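Local coordinates for BsaWI endonuclease (PDB 4ZSF), which probably acts as a metal-dependent restriction endonuclease of the PD-(D/E)XK nuclease superfamily, cutting DNA, at residues Arg234-Asp239 and Trp267-Lys272. Numbering follows the deposited sequence.
With CA (calcium ion), chain F.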
ATOM      1  N   ARG A 234     -18.204 -18.834 -14.543  1.00 18.95           N
ATOM      2  CA  ARG A 234     -16.782 -18.676 -14.940  1.00 15.98           C
ATOM      3  C   ARG A 234     -15.843 -18.901 -13.775  1.00 17.00           C
ATOM      4  O   ARG A 234     -14.645 -18.645 -13.903  1.00 19.23           O
ATOM      5  CB  ARG A 234     -16.540 -17.265 -15.506  1.00 18.97           C
ATOM      6  CG  ARG A 234     -17.381 -16.970 -16.768  1.00 19.17           C
ATOM      7  CD  ARG A 234     -17.321 -15.441 -17.049  1.00 21.40           C
ATOM      8  NE  ARG A 234     -18.019 -15.028 -18.277  1.00 23.57           N
ATOM      9  CZ  ARG A 234     -17.514 -15.072 -19.514  1.00 20.40           C
ATOM     10  NH1 ARG A 234     -16.278 -15.536 -19.735  1.00 17.75           N
ATOM     11  NH2 ARG A 234     -18.294 -14.654 -20.541  1.00 20.36           N
ATOM     12  N   ILE A 235     -16.372 -19.419 -12.660  1.00 20.61           N
ATOM     13  CA  ILE A 235     -15.526 -19.723 -11.501  1.00 18.78           C
ATOM     14  C   ILE A 235     -15.287 -21.223 -11.475  1.00 21.79           C
ATOM     15  O   ILE A 235     -16.213 -22.005 -11.189  1.00 20.83           O
ATOM     16  CB  ILE A 235     -16.153 -19.297 -10.216  1.00 19.38           C
ATOM     17  CG1 ILE A 235     -16.399 -17.745 -10.248  1.00 20.20           C
ATOM     18  CG2 ILE A 235     -15.242 -19.617  -9.091  1.00 18.60           C
ATOM     19  CD1 ILE A 235     -17.319 -17.278  -9.098  1.00 21.67           C
ATOM     20  N   TYR A 236     -14.083 -21.619 -11.835  1.00 15.79           N
ATOM     21  CA  TYR A 236     -13.764 -23.028 -12.036  1.00 16.90           C
ATOM     22  C   TYR A 236     -12.847 -23.641 -10.973  1.00 19.24           C
ATOM     23  O   TYR A 236     -11.938 -22.955 -10.514  1.00 18.52           O
ATOM     24  CB  TYR A 236     -13.012 -23.181 -13.360  1.00 18.31           C
ATOM     25  CG  TYR A 236     -13.743 -22.599 -14.547  1.00 20.25           C
ATOM     26  CD1 TYR A 236     -14.819 -23.286 -15.141  1.00 23.23           C
ATOM     27  CD2 TYR A 236     -13.329 -21.388 -15.102  1.00 16.61           C
ATOM     28  CE1 TYR A 236     -15.476 -22.756 -16.258  1.00 20.46           C
ATOM     29  CE2 TYR A 236     -13.984 -20.853 -16.223  1.00 18.10           C
ATOM     30  CZ  TYR A 236     -15.035 -21.571 -16.802  1.00 17.37           C
ATOM     31  OH  TYR A 236     -15.667 -21.002 -17.918  1.00 19.14           O
ATOM     32  N   PRO A 237     -13.057 -24.921 -10.611  1.00 18.16           N
ATOM     33  CA  PRO A 237     -12.182 -25.568  -9.638  1.00 19.03           C
ATOM     34  C   PRO A 237     -10.891 -26.069 -10.276  1.00 21.59           C
ATOM     35  O   PRO A 237     -10.910 -26.596 -11.420  1.00 20.22           O
ATOM     36  CB  PRO A 237     -13.014 -26.744  -9.098  1.00 23.11           C
ATOM     37  CG  PRO A 237     -13.937 -27.127 -10.283  1.00 22.34           C
ATOM     38  CD  PRO A 237     -14.210 -25.745 -10.996  1.00 21.06           C
ATOM     39  N   ILE A 238      -9.782 -25.913  -9.539  1.00 18.22           N
ATOM     40  CA  ILE A 238      -8.515 -26.528  -9.943  1.00 17.21           C
ATOM     41  C   ILE A 238      -7.833 -27.118  -8.738  1.00 21.63           C
ATOM     42  O   ILE A 238      -8.194 -26.827  -7.574  1.00 23.00           O
ATOM     43  CB  ILE A 238      -7.532 -25.521 -10.616  1.00 18.79           C
ATOM     44  CG1 ILE A 238      -7.375 -24.282  -9.720  1.00 18.13           C
ATOM     45  CG2 ILE A 238      -7.966 -25.154 -12.084  1.00 21.39           C
ATOM     46  CD1 ILE A 238      -6.174 -23.360 -10.194  1.00 20.21           C
ATOM     47  N   ASP A 239      -6.881 -28.013  -8.986  1.00 22.00           N
ATOM     48  CA  ASP A 239      -5.985 -28.458  -7.948  1.00 21.58           C
ATOM     49  C   ASP A 239      -4.581 -28.353  -8.555  1.00 22.01           C
ATOM     50  O   ASP A 239      -4.379 -27.597  -9.536  1.00 21.87           O
ATOM     51  CB  ASP A 239      -6.286 -29.872  -7.463  1.00 25.00           C
ATOM     52  CG  ASP A 239      -6.100 -30.907  -8.557  1.00 28.54           C
ATOM     53  OD1 ASP A 239      -5.590 -30.603  -9.663  1.00 25.63           O
ATOM     54  OD2 ASP A 239      -6.382 -32.049  -8.226  1.00 32.32           O
ATOM     55  N   TRP A 267     -16.419 -13.701 -24.478  1.00 19.33           N
ATOM     56  CA  TRP A 267     -15.820 -15.015 -24.754  1.00 19.79           C
ATOM     57  C   TRP A 267     -15.895 -15.897 -23.500  1.00 19.32           C
ATOM     58  O   TRP A 267     -15.637 -15.448 -22.381  1.00 20.72           O
ATOM     59  CB  TRP A 267     -14.364 -14.884 -25.198  1.00 21.09           C
ATOM     60  CG  TRP A 267     -13.723 -16.219 -25.588  1.00 18.99           C
ATOM     61  CD1 TRP A 267     -13.690 -16.748 -26.861  1.00 22.55           C
ATOM     62  CD2 TRP A 267     -13.081 -17.167 -24.734  1.00 18.99           C
ATOM     63  NE1 TRP A 267     -13.036 -17.974 -26.837  1.00 23.22           N
ATOM     64  CE2 TRP A 267     -12.645 -18.244 -25.545  1.00 21.85           C
ATOM     65  CE3 TRP A 267     -12.786 -17.191 -23.352  1.00 18.03           C
ATOM     66  CZ2 TRP A 267     -11.940 -19.362 -25.027  1.00 21.38           C
ATOM     67  CZ3 TRP A 267     -12.066 -18.318 -22.819  1.00 19.37           C
ATOM     68  CH2 TRP A 267     -11.648 -19.367 -23.659  1.00 19.57           C
ATOM     69  N   LYS A 268     -16.257 -17.160 -23.671  1.00 15.92           N
ATOM     70  CA  LYS A 268     -16.221 -18.067 -22.545  1.00 17.32           C
ATOM     71  C   LYS A 268     -15.785 -19.453 -23.029  1.00 21.28           C
ATOM     72  O   LYS A 268     -16.177 -19.842 -24.116  1.00 21.19           O
ATOM     73  CB  LYS A 268     -17.629 -18.115 -21.900  1.00 21.32           C
ATOM     74  CG  LYS A 268     -17.687 -19.123 -20.734  1.00 21.76           C
ATOM     75  CD  LYS A 268     -19.004 -19.028 -19.933  1.00 26.97           C
ATOM     76  CE  LYS A 268     -19.224 -20.286 -18.999  1.00 32.41           C
ATOM     77  NZ  LYS A 268     -20.600 -20.277 -18.382  1.00 33.94           N
ATOM     78  N   ALA A 269     -14.998 -20.183 -22.233  1.00 18.98           N
ATOM     79  CA  ALA A 269     -14.511 -21.492 -22.629  1.00 19.62           C
ATOM     80  C   ALA A 269     -15.646 -22.503 -22.731  1.00 22.90           C
ATOM     81  O   ALA A 269     -16.631 -22.395 -21.991  1.00 24.43           O
ATOM     82  CB  ALA A 269     -13.490 -21.976 -21.610  1.00 22.87           C
ATOM     83  N   GLY A 270     -15.515 -23.464 -23.644  1.00 26.13           N
ATOM     84  CA  GLY A 270     -16.366 -24.642 -23.618  1.00 30.07           C
ATOM     85  C   GLY A 270     -17.744 -24.447 -24.189  1.00 33.45           C
ATOM     86  O   GLY A 270     -18.640 -25.274 -23.900  1.00 37.32           O
ATOM     87  N   GLN A 271     -17.933 -23.410 -24.999  1.00 28.24           N
ATOM     88  CA  GLN A 271     -19.280 -23.069 -25.506  1.00 35.26           C
ATOM     89  C   GLN A 271     -19.526 -23.520 -26.956  1.00 41.66           C
ATOM     90  O   GLN A 271     -20.643 -23.335 -27.495  1.00 42.65           O
ATOM     91  CB  GLN A 271     -19.531 -21.557 -25.424  1.00 34.44           C
ATOM     92  CG  GLN A 271     -19.301 -20.985 -24.042  1.00 31.66           C
ATOM     93  CD  GLN A 271     -20.161 -21.670 -22.978  1.00 34.21           C
ATOM     94  OE1 GLN A 271     -21.400 -21.555 -23.010  1.00 37.75           O
ATOM     95  NE2 GLN A 271     -19.523 -22.391 -22.032  1.00 30.60           N
ATOM     96  N   LYS A 272     -18.499 -24.088 -27.596  1.00 44.26           N
ATOM     97  CA  LYS A 272     -18.579 -24.309 -29.051  1.00 49.41           C
ATOM     98  C   LYS A 272     -19.474 -25.513 -29.354  1.00 57.73           C
ATOM     99  O   LYS A 272     -19.392 -26.537 -28.663  1.00 58.74           O
ATOM    100  CB  LYS A 272     -17.193 -24.509 -29.667  1.00 46.11           C
ATOM    101  CG  LYS A 272     -16.299 -23.270 -29.677  1.00 43.72           C
ATOM    102  CD  LYS A 272     -15.109 -23.539 -30.587  1.00 44.15           C
ATOM    103  CE  LYS A 272     -14.159 -22.363 -30.689  1.00 44.28           C
ATOM    104  NZ  LYS A 272     -13.448 -22.221 -29.407  1.00 42.86           N
ATOM    105  OXT LYS A 272     -20.306 -25.476 -30.278  1.00 63.49           O
TER
HETATM  106 CA    CA F 304      -7.905 -33.479  -9.214  1.00 41.34          CA
HETATM  107  O   HOH W   1     -14.212 -19.230 -19.485  1.00 18.74           O
HETATM  108  O   HOH W   2     -16.952 -22.932 -19.318  1.00 29.26           O
HETATM  109  O   HOH W   3      -6.169 -33.543 -10.979  1.00 38.71           O
HETATM  110  O   HOH W   4      -6.169 -35.381  -8.359  1.00 47.31           O
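R234 NH1 donates to W267 O over 2.7 Å, nearly straight at 167° and in the guanidinium plane, while NH2 adds a weak second bond to the same oxygen. NH1 also serves H221 O, so one nitrogen ties two backbone carbonyls of different loops. The chain of R234 runs extended from CG to NE to deliver these donors, and K268 lies obliquely across one guanidinium face, its CB 3.6 Å from R234 NH1. With K268 CG anti to the backbone N (chi1 177°), the straight chain beyond carries NZ to D233 OD1, its salt-bridge partner. Methionine in place of R234 would probably leave the carbonyl oxygens of W267 and H221 without this donor and the C-terminal tail less firmly held. Strand 235-238 is the outermost strand of the mixed sheet within this chain of a PD-(D/E)XK nuclease, parallel to strand 222-226; the tail after helix 243-258 packs beside it, illustrating how side chains and water can satisfy backbone groups of an irregular loop. Two waters bridge Y236 OH, 3.8 Å from K268 CE, to the A269 backbone: one accepts from A269 N at 3.0 Å, the other donates to A269 O at 2.7 Å. That carbonyl also receives Q271 NE2 at 2.9 Å, giving it two donors. Further along the chain, D239 OD2 binds a calcium ion at 2.3 Å, whereas OD1 accepts from N241 N and, weakly, from a calcium-bound water.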